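Local coordinates for capsid protein (Infectious hypodermal and hematopoietic necrosis virus, PDB 3N7X), which builds the icosahedral shell of a shrimp densovirus from sixty copies of a beta-barrel subunit and binds calcium ions, at residues 160-165 with 179-184; 218-223 with 309-314; 63-68 with 276-281. All coordinates share one frame; numbering follows the deposited sequence.

Contact 1: residues 160-165 with 179-184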
loop_
_atom_site.group_PDB
_atom_site.type_symbol
_atom_site.label_atom_id
_atom_site.label_comp_id
_atom_site.label_asym_id
_atom_site.label_seq_id
_atom_site.Cartn_x
_atom_site.Cartn_y
_atom_site.Cartn_z
ATOM N N ASN A 160 61.276 -32.762 -74.185
ATOM C CA ASN A 160 62.318 -32.579 -73.182
ATOM C C ASN A 160 63.342 -31.570 -73.698
ATOM O O ASN A 160 63.694 -30.610 -73.009
ATOM C CB ASN A 160 63.022 -33.907 -72.898
ATOM C CG ASN A 160 62.106 -34.923 -72.246
ATOM O OD1 ASN A 160 62.211 -36.125 -72.501
ATOM N ND2 ASN A 160 61.208 -34.447 -71.388
ATOM N N GLN A 161 63.811 -31.789 -74.922
ATOM C CA GLN A 161 64.812 -30.915 -75.519
ATOM C C GLN A 161 64.547 -30.627 -76.997
ATOM O O GLN A 161 64.260 -31.533 -77.780
ATOM C CB GLN A 161 66.195 -31.547 -75.369
ATOM C CG GLN A 161 67.336 -30.669 -75.858
ATOM C CD GLN A 161 68.674 -31.397 -75.868
ATOM O OE1 GLN A 161 69.026 -32.095 -74.909
ATOM N NE2 GLN A 161 69.434 -31.227 -76.949
ATOM N N LEU A 162 64.659 -29.363 -77.382
ATOM C CA LEU A 162 64.431 -28.984 -78.767
ATOM C C LEU A 162 65.573 -28.119 -79.270
ATOM O O LEU A 162 66.361 -27.590 -78.481
ATOM C CB LEU A 162 63.119 -28.213 -78.895
ATOM C CG LEU A 162 61.874 -28.910 -78.345
ATOM C CD1 LEU A 162 60.703 -27.944 -78.410
ATOM C CD2 LEU A 162 61.578 -30.184 -79.131
ATOM N N SER A 163 65.658 -27.984 -80.590
ATOM C CA SER A 163 66.687 -27.163 -81.214
ATOM C C SER A 163 66.024 -26.010 -81.936
ATOM O O SER A 163 64.875 -26.118 -82.368
ATOM C CB SER A 163 67.497 -27.969 -82.234
ATOM O OG SER A 163 68.347 -28.900 -81.598
ATOM N N THR A 164 66.746 -24.902 -82.053
ATOM C CA THR A 164 66.238 -23.739 -82.761
ATOM C C THR A 164 66.229 -24.118 -84.240
ATOM O O THR A 164 67.005 -24.979 -84.662
ATOM C CB THR A 164 67.167 -22.543 -82.554
ATOM O OG1 THR A 164 68.525 -22.978 -82.688
ATOM C CG2 THR A 164 66.977 -21.946 -81.175
ATOM N N LYS A 165 65.353 -23.501 -85.029
ATOM C CA LYS A 165 65.306 -23.813 -86.453
ATOM C C LYS A 165 66.676 -23.501 -87.059
ATOM O O LYS A 165 67.195 -24.258 -87.876
ATOM C CB LYS A 165 64.219 -22.998 -87.154
ATOM C CG LYS A 165 63.990 -23.421 -88.595
ATOM C CD LYS A 165 62.946 -22.555 -89.279
ATOM C CE LYS A 165 62.752 -22.957 -90.731
ATOM N NZ LYS A 165 61.770 -22.071 -91.425
ATOM N N GLN A 179 62.816 -16.470 -80.880
ATOM C CA GLN A 179 63.272 -17.214 -82.051
ATOM C C GLN A 179 62.506 -18.510 -82.296
ATOM O O GLN A 179 61.910 -19.079 -81.378
ATOM C CB GLN A 179 64.767 -17.506 -81.910
ATOM C CG GLN A 179 65.613 -16.250 -81.799
ATOM C CD GLN A 179 65.446 -15.341 -83.006
ATOM O OE1 GLN A 179 65.645 -15.766 -84.144
ATOM N NE2 GLN A 179 65.083 -14.085 -82.765
ATOM N N LEU A 180 62.526 -18.976 -83.542
ATOM C CA LEU A 180 61.827 -20.205 -83.894
ATOM C C LEU A 180 62.511 -21.459 -83.368
ATOM O O LEU A 180 63.734 -21.593 -83.415
ATOM C CB LEU A 180 61.670 -20.317 -85.411
ATOM C CG LEU A 180 60.633 -19.407 -86.073
ATOM C CD1 LEU A 180 60.628 -19.675 -87.571
ATOM C CD2 LEU A 180 59.247 -19.664 -85.480
ATOM N N VAL A 181 61.696 -22.375 -82.863
ATOM C CA VAL A 181 62.173 -23.641 -82.327
ATOM C C VAL A 181 61.400 -24.748 -83.032
ATOM O O VAL A 181 60.182 -24.657 -83.198
ATOM C CB VAL A 181 61.924 -23.728 -80.804
ATOM C CG1 VAL A 181 62.203 -25.133 -80.306
ATOM C CG2 VAL A 181 62.817 -22.738 -80.074
ATOM N N THR A 182 62.105 -25.785 -83.461
ATOM C CA THR A 182 61.450 -26.889 -84.144
ATOM C C THR A 182 60.840 -27.823 -83.109
ATOM O O THR A 182 61.556 -28.456 -82.335
ATOM C CB THR A 182 62.447 -27.666 -85.023
ATOM O OG1 THR A 182 62.986 -26.783 -86.015
ATOM C CG2 THR A 182 61.757 -28.829 -85.718
ATOM N N VAL A 183 59.514 -27.902 -83.099
ATOM C CA VAL A 183 58.813 -28.749 -82.143
ATOM C C VAL A 183 58.446 -30.123 -82.709
ATOM O O VAL A 183 58.329 -31.091 -81.961
ATOM C CB VAL A 183 57.537 -28.046 -81.623
ATOM C CG1 VAL A 183 57.913 -26.767 -80.898
ATOM C CG2 VAL A 183 56.614 -27.724 -82.771
ATOM N N GLN A 184 58.266 -30.200 -84.025
ATOM C CA GLN A 184 57.920 -31.452 -84.702
ATOM C C GLN A 184 58.421 -31.397 -86.132
ATOM O O GLN A 184 57.701 -30.947 -87.028
ATOM C CB GLN A 184 56.407 -31.665 -84.737
ATOM C CG GLN A 184 55.849 -32.460 -83.583
ATOM C CD GLN A 184 56.595 -33.756 -83.362
ATOM O OE1 GLN A 184 57.020 -34.416 -84.318
ATOM N NE2 GLN A 184 56.752 -34.140 -82.096
HETATM O O HOH W 1 64.059 -29.658 -82.324
#
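A chi1 of 170° swings Val181 CG1 away from the backbone N and onto Leu162, whose CG lies anti to its own carbonyl carbon (chi1 -55°). The two side chains cross at about a right angle, Leu162 CB lying 3.5 Å from Val181 CG1. The same methyl group also rests on the carbonyl oxygen of Ser163. At its far end Leu162 sends CD1 to Val183 CG1 at 3.9 Å, while CD2 leans on the carbonyl oxygen of Thr182. Two backbone hydrogen bonds tie the antiparallel strands on either side of the non-hydrogen-bonded pair Thr164 and Val181: Thr182 N gives to Ser163 O at 3.0 Å, and Lys165 N gives to Leu180 O, also at 3.0 Å. The second donor sits above the carbonyl plane, and Leu180 O additionally receives a CA-H...O contact from Thr164. At Ser163 and Thr182 only one of the direct bonds forms; a water accepts from Ser163 N at 2.9 Å and donates to Thr182 O at 2.8 Å. The extended chain of Lys165 runs beside Leu180 in the same direction, and Lys165 CD lies 4.1 Å from Leu180 CD1. The pair occupies adjacent places in an antiparallel sheet: strand 70-74 flanks 179-182, strand 322-324 flanks 161-164, and helix 171-176, within the connection between the two segments, packs Trp174 against Thr164.

Contact 2: residues 218-223 with 309-314; sequences RNWYGG and LQYLHA
Asn219 lays its amide flat over one face of the His313 ring, the two planes 9° apart and Asn219 CG 3.6 Å above the ring plane, over its centre. This stack is the tight part of the contact. Both partners are fixed in rotation: His313 ND1 gives a hydrogen bond to Tyr311 O at 2.9 Å, close to the ring plane, and His313 NE2 accepts one from Val251 N; Asn219 ND2 is shared between Val251 O and Tyr221 OH. Tyr221 adds CE1 against His313 CB at 3.5 Å, and Trp242 meets the rings of both Tyr221 and His313. Between the backbones, His313 N bonds to Trp220 O at 2.9 Å and Gly222 N to His313 O at 3.1 Å. Toward Tyr311 the fit is looser: Trp220 CD1 comes no closer than 4.2 Å to Tyr311 CE1, and a water accepts from Trp220 N and donates to Tyr311 O. Leu312 CD2 on Trp220 CB, at 3.5 Å, is the one close touch there. The arrangement is a short, weakly bonded parallel pairing of 220-221 with 312-313, joining two connections outside the barrel strands, consistent with the long loops that elaborate the jelly roll in parvovirus capsids.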
loop_
_atom_site.group_PDB
_atom_site.type_symbol
_atom_site.label_atom_id
_atom_site.label_comp_id
_atom_site.label_asym_id
_atom_site.label_seq_id
_atom_site.Cartn_x
_atom_site.Cartn_y
_atom_site.Cartn_z
ATOM N N ARG A 218 66.703 -20.277 -51.827
ATOM C CA ARG A 218 67.405 -20.919 -50.720
ATOM C C ARG A 218 68.927 -20.755 -50.799
ATOM O O ARG A 218 69.608 -20.804 -49.772
ATOM C CB ARG A 218 67.050 -22.411 -50.643
ATOM C CG ARG A 218 67.857 -23.327 -51.557
ATOM C CD ARG A 218 67.206 -24.694 -51.601
ATOM N NE ARG A 218 65.881 -24.601 -52.207
ATOM C CZ ARG A 218 64.851 -25.385 -51.906
ATOM N NH1 ARG A 218 64.973 -26.339 -50.992
ATOM N NH2 ARG A 218 63.691 -25.210 -52.522
ATOM N N ASN A 219 69.457 -20.555 -52.004
ATOM C CA ASN A 219 70.900 -20.399 -52.181
ATOM C C ASN A 219 71.312 -19.071 -52.793
ATOM O O ASN A 219 70.482 -18.299 -53.274
ATOM C CB ASN A 219 71.460 -21.489 -53.100
ATOM C CG ASN A 219 71.143 -22.881 -52.622
ATOM O OD1 ASN A 219 71.338 -23.209 -51.451
ATOM N ND2 ASN A 219 70.667 -23.720 -53.532
ATOM N N TRP A 220 72.618 -18.824 -52.756
ATOM C CA TRP A 220 73.223 -17.657 -53.381
ATOM C C TRP A 220 73.963 -18.299 -54.557
ATOM O O TRP A 220 74.479 -19.415 -54.434
ATOM C CB TRP A 220 74.235 -16.974 -52.454
ATOM C CG TRP A 220 73.624 -16.156 -51.354
ATOM C CD1 TRP A 220 73.606 -16.454 -50.021
ATOM C CD2 TRP A 220 72.936 -14.904 -51.494
ATOM N NE1 TRP A 220 72.949 -15.468 -49.321
ATOM C CE2 TRP A 220 72.527 -14.505 -50.199
ATOM C CE3 TRP A 220 72.626 -14.080 -52.588
ATOM C CZ2 TRP A 220 71.822 -13.317 -49.964
ATOM C CZ3 TRP A 220 71.923 -12.896 -52.358
ATOM C CH2 TRP A 220 71.529 -12.527 -51.052
ATOM N N TYR A 221 74.008 -17.616 -55.693
ATOM C CA TYR A 221 74.679 -18.152 -56.870
ATOM C C TYR A 221 75.813 -17.238 -57.295
ATOM O O TYR A 221 75.734 -16.021 -57.125
ATOM C CB TYR A 221 73.659 -18.325 -58.000
ATOM C CG TYR A 221 72.593 -19.341 -57.645
ATOM C CD1 TYR A 221 72.748 -20.686 -57.980
ATOM C CD2 TYR A 221 71.485 -18.980 -56.873
ATOM C CE1 TYR A 221 71.832 -21.653 -57.547
ATOM C CE2 TYR A 221 70.566 -19.937 -56.432
ATOM C CZ TYR A 221 70.750 -21.273 -56.771
ATOM O OH TYR A 221 69.875 -22.231 -56.314
ATOM N N GLY A 222 76.873 -17.826 -57.839
ATOM C CA GLY A 222 78.008 -17.028 -58.268
ATOM C C GLY A 222 78.234 -17.002 -59.770
ATOM O O GLY A 222 77.509 -17.653 -60.524
ATOM N N GLY A 223 79.237 -16.235 -60.198
ATOM C CA GLY A 223 79.567 -16.145 -61.610
ATOM C C GLY A 223 78.846 -15.045 -62.359
ATOM O O GLY A 223 77.832 -14.523 -61.898
ATOM N N LEU A 309 83.035 -19.753 -51.202
ATOM C CA LEU A 309 83.246 -20.950 -52.007
ATOM C C LEU A 309 82.507 -22.157 -51.436
ATOM O O LEU A 309 82.260 -23.136 -52.144
ATOM C CB LEU A 309 84.736 -21.280 -52.101
ATOM C CG LEU A 309 85.604 -20.301 -52.895
ATOM C CD1 LEU A 309 87.047 -20.775 -52.886
ATOM C CD2 LEU A 309 85.089 -20.194 -54.321
ATOM N N GLN A 310 82.157 -22.083 -50.157
ATOM C CA GLN A 310 81.464 -23.178 -49.490
ATOM C C GLN A 310 79.960 -23.191 -49.711
ATOM O O GLN A 310 79.320 -24.229 -49.532
ATOM C CB GLN A 310 81.723 -23.138 -47.984
ATOM C CG GLN A 310 83.124 -23.505 -47.558
ATOM C CD GLN A 310 83.255 -23.557 -46.052
ATOM O OE1 GLN A 310 82.529 -24.289 -45.383
ATOM N NE2 GLN A 310 84.179 -22.777 -45.508
ATOM N N TYR A 311 79.384 -22.055 -50.091
ATOM C CA TYR A 311 77.939 -22.014 -50.283
ATOM C C TYR A 311 77.434 -21.424 -51.596
ATOM O O TYR A 311 76.249 -21.535 -51.900
ATOM C CB TYR A 311 77.276 -21.296 -49.097
ATOM C CG TYR A 311 77.742 -19.875 -48.899
ATOM C CD1 TYR A 311 77.241 -18.839 -49.686
ATOM C CD2 TYR A 311 78.707 -19.567 -47.940
ATOM C CE1 TYR A 311 77.688 -17.527 -49.524
ATOM C CE2 TYR A 311 79.165 -18.261 -47.769
ATOM C CZ TYR A 311 78.651 -17.244 -48.564
ATOM O OH TYR A 311 79.098 -15.951 -48.398
ATOM N N LEU A 312 78.304 -20.793 -52.375
ATOM C CA LEU A 312 77.851 -20.248 -53.652
ATOM C C LEU A 312 77.625 -21.376 -54.646
ATOM O O LEU A 312 78.555 -22.088 -55.018
ATOM C CB LEU A 312 78.866 -19.267 -54.243
ATOM C CG LEU A 312 78.918 -17.862 -53.645
ATOM C CD1 LEU A 312 79.769 -16.976 -54.549
ATOM C CD2 LEU A 312 77.513 -17.286 -53.529
ATOM N N HIS A 313 76.380 -21.547 -55.064
ATOM C CA HIS A 313 76.054 -22.584 -56.026
ATOM C C HIS A 313 76.262 -22.054 -57.438
ATOM O O HIS A 313 76.392 -20.849 -57.650
ATOM C CB HIS A 313 74.601 -23.030 -55.850
ATOM C CG HIS A 313 74.379 -23.908 -54.658
ATOM N ND1 HIS A 313 74.690 -23.513 -53.374
ATOM C CD2 HIS A 313 73.879 -25.163 -54.558
ATOM C CE1 HIS A 313 74.390 -24.488 -52.535
ATOM N NE2 HIS A 313 73.896 -25.500 -53.226
ATOM N N ALA A 314 76.307 -22.963 -58.402
ATOM C CA ALA A 314 76.477 -22.570 -59.793
ATOM C C ALA A 314 75.131 -22.758 -60.479
ATOM O O ALA A 314 74.521 -23.829 -60.402
ATOM C CB ALA A 314 77.536 -23.432 -60.462
HETATM O O HOH W 2 73.894 -20.176 -50.860
#

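Contact 3: residues 63-68 with 276-281; sequences DGNFDG and GDELKL
Glu278 slides its carboxylate across one face of the Phe66 ring, the planes only 5° apart and Glu278 OE1 3.4 Å above the ring, offset toward its rim. The two side chains run past each other in opposite directions. Glu278 CG is anti to its carbonyl carbon (chi1 -58°) and the chain is extended from there, which carries the carboxylate along the ring face until OE1 is near the rim; on the way Glu278 CB passes Phe66 CE2 at 3.5 Å. Phe66 has a chi1 of -61°, which sets CG beside its own backbone N and brings ring and N-H to the same carboxylate. Glu278 OE1 accepts from Phe66 N at 3.0 Å, on the syn side and 22° out of the carboxylate plane. The ring edge meets the other backbone, with Phe66 CZ 3.4 Å from Leu279 O. Both segments are irregular loops of the capsid subunit, one joining strands 45-59 and 70-74, the other leading into strand 281-296 of the barrel, so one glutamate ties two connections far apart in sequence. Water extends its grip: one molecule donates to both Glu278 OE1 and Gly64 O, a second to both Glu278 OE2 and Phe66 O. The next residue, Leu279, points away from the 63-68 loop and packs on Leu126 of a neighbouring subunit.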
loop_
_atom_site.group_PDB
_atom_site.type_symbol
_atom_site.label_atom_id
_atom_site.label_comp_id
_atom_site.label_asym_id
_atom_site.label_seq_id
_atom_site.Cartn_x
_atom_site.Cartn_y
_atom_site.Cartn_z
ATOM N N ASP A 63 57.130 -21.446 -93.620
ATOM C CA ASP A 63 58.088 -21.228 -94.695
ATOM C C ASP A 63 57.348 -21.849 -95.875
ATOM O O ASP A 63 57.522 -23.031 -96.179
ATOM C CB ASP A 63 59.376 -22.006 -94.428
ATOM C CG ASP A 63 60.496 -21.621 -95.374
ATOM O OD1 ASP A 63 60.204 -21.322 -96.555
ATOM O OD2 ASP A 63 61.671 -21.627 -94.939
ATOM N N GLY A 64 56.501 -21.058 -96.520
ATOM C CA GLY A 64 55.714 -21.582 -97.617
ATOM C C GLY A 64 54.371 -21.998 -97.041
ATOM O O GLY A 64 53.779 -21.260 -96.255
ATOM N N ASN A 65 53.883 -23.176 -97.407
ATOM C CA ASN A 65 52.602 -23.630 -96.887
ATOM C C ASN A 65 52.669 -23.889 -95.393
ATOM O O ASN A 65 53.697 -24.327 -94.877
ATOM C CB ASN A 65 52.157 -24.898 -97.610
ATOM C CG ASN A 65 51.778 -24.632 -99.050
ATOM O OD1 ASN A 65 51.757 -23.481 -99.493
ATOM N ND2 ASN A 65 51.466 -25.692 -99.789
ATOM N N PHE A 66 51.566 -23.618 -94.702
ATOM C CA PHE A 66 51.508 -23.822 -93.264
ATOM C C PHE A 66 51.845 -25.252 -92.881
ATOM O O PHE A 66 51.496 -26.192 -93.592
ATOM C CB PHE A 66 50.106 -23.531 -92.714
ATOM C CG PHE A 66 49.634 -22.121 -92.917
ATOM C CD1 PHE A 66 50.490 -21.039 -92.716
ATOM C CD2 PHE A 66 48.302 -21.870 -93.244
ATOM C CE1 PHE A 66 50.027 -19.727 -92.834
ATOM C CE2 PHE A 66 47.826 -20.561 -93.363
ATOM C CZ PHE A 66 48.687 -19.489 -93.157
ATOM N N ASP A 67 52.522 -25.406 -91.750
ATOM C CA ASP A 67 52.840 -26.723 -91.206
ATOM C C ASP A 67 52.868 -26.552 -89.688
ATOM O O ASP A 67 52.635 -25.453 -89.185
ATOM C CB ASP A 67 54.187 -27.257 -91.724
ATOM C CG ASP A 67 55.373 -26.432 -91.263
ATOM O OD1 ASP A 67 55.478 -26.124 -90.050
ATOM O OD2 ASP A 67 56.216 -26.104 -92.122
ATOM N N GLY A 68 53.135 -27.626 -88.958
ATOM C CA GLY A 68 53.176 -27.519 -87.512
ATOM C C GLY A 68 54.540 -27.897 -86.975
ATOM O O GLY A 68 54.646 -28.522 -85.921
ATOM N N GLY A 276 41.279 -23.660 -99.404
ATOM C CA GLY A 276 42.703 -23.904 -99.266
ATOM C C GLY A 276 43.609 -22.689 -99.306
ATOM O O GLY A 276 44.811 -22.808 -99.066
ATOM N N ASP A 277 43.052 -21.524 -99.619
ATOM C CA ASP A 277 43.843 -20.298 -99.660
ATOM C C ASP A 277 44.466 -20.052 -98.283
ATOM O O ASP A 277 43.824 -20.282 -97.258
ATOM C CB ASP A 277 42.947 -19.118 -100.035
ATOM C CG ASP A 277 42.370 -19.243 -101.433
ATOM O OD1 ASP A 277 43.076 -18.882 -102.400
ATOM O OD2 ASP A 277 41.215 -19.709 -101.568
ATOM N N GLU A 278 45.714 -19.599 -98.253
ATOM C CA GLU A 278 46.387 -19.325 -96.985
ATOM C C GLU A 278 46.710 -17.842 -96.880
ATOM O O GLU A 278 47.383 -17.279 -97.744
ATOM C CB GLU A 278 47.673 -20.152 -96.863
ATOM C CG GLU A 278 47.440 -21.654 -96.964
ATOM C CD GLU A 278 48.671 -22.482 -96.609
ATOM O OE1 GLU A 278 49.765 -21.896 -96.415
ATOM O OE2 GLU A 278 48.542 -23.726 -96.527
ATOM N N LEU A 279 46.220 -17.202 -95.825
ATOM C CA LEU A 279 46.472 -15.782 -95.638
ATOM C C LEU A 279 47.873 -15.530 -95.109
ATOM O O LEU A 279 48.503 -16.416 -94.528
ATOM C CB LEU A 279 45.452 -15.183 -94.667
ATOM C CG LEU A 279 43.979 -15.241 -95.078
ATOM C CD1 LEU A 279 43.152 -14.487 -94.045
ATOM C CD2 LEU A 279 43.789 -14.627 -96.460
ATOM N N LYS A 280 48.365 -14.317 -95.334
ATOM C CA LYS A 280 49.684 -13.922 -94.859
ATOM C C LYS A 280 49.448 -12.900 -93.757
ATOM O O LYS A 280 49.348 -11.695 -94.009
ATOM C CB LYS A 280 50.506 -13.303 -95.993
ATOM C CG LYS A 280 50.738 -14.237 -97.173
ATOM C CD LYS A 280 51.753 -13.654 -98.156
ATOM C CE LYS A 280 51.864 -14.500 -99.421
ATOM N NZ LYS A 280 50.597 -14.470 -100.219
ATOM N N LEU A 281 49.342 -13.397 -92.531
ATOM C CA LEU A 281 49.092 -12.539 -91.387
ATOM C C LEU A 281 50.245 -12.555 -90.396
ATOM O O LEU A 281 51.043 -13.491 -90.359
ATOM C CB LEU A 281 47.806 -12.981 -90.673
ATOM C CG LEU A 281 46.535 -13.110 -91.516
ATOM C CD1 LEU A 281 45.403 -13.598 -90.633
ATOM C CD2 LEU A 281 46.179 -11.768 -92.148
HETATM O O HOH W 3 51.338 -19.909 -96.500
HETATM O O HOH W 4 49.403 -26.190 -95.443
#

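In the fold
Contacts 1 and 3 are neighbours, their centres 19 Å apart on the same side of the chain's centre, and they touch where Lys165 and Asp63 form a long, weak ion pair and where Val183 and Gln184 pack on Gly68. Strand 70-74 pairs with strand 179-182, so the 63-68 loop leads directly into the sheet that holds contact 1. Contact 2 lies about 48 Å from contact 3 and 31 Å from contact 1 between centres. Along the sequence contact 1 falls between the segments of contact 3 and closes before contact 2 opens, whereas contacts 2 and 3 alternate. Contacts 2 and 3 join segments far apart in sequence on opposite sides of the chain's centre, each near other subunits, while contact 1 is a local pairing.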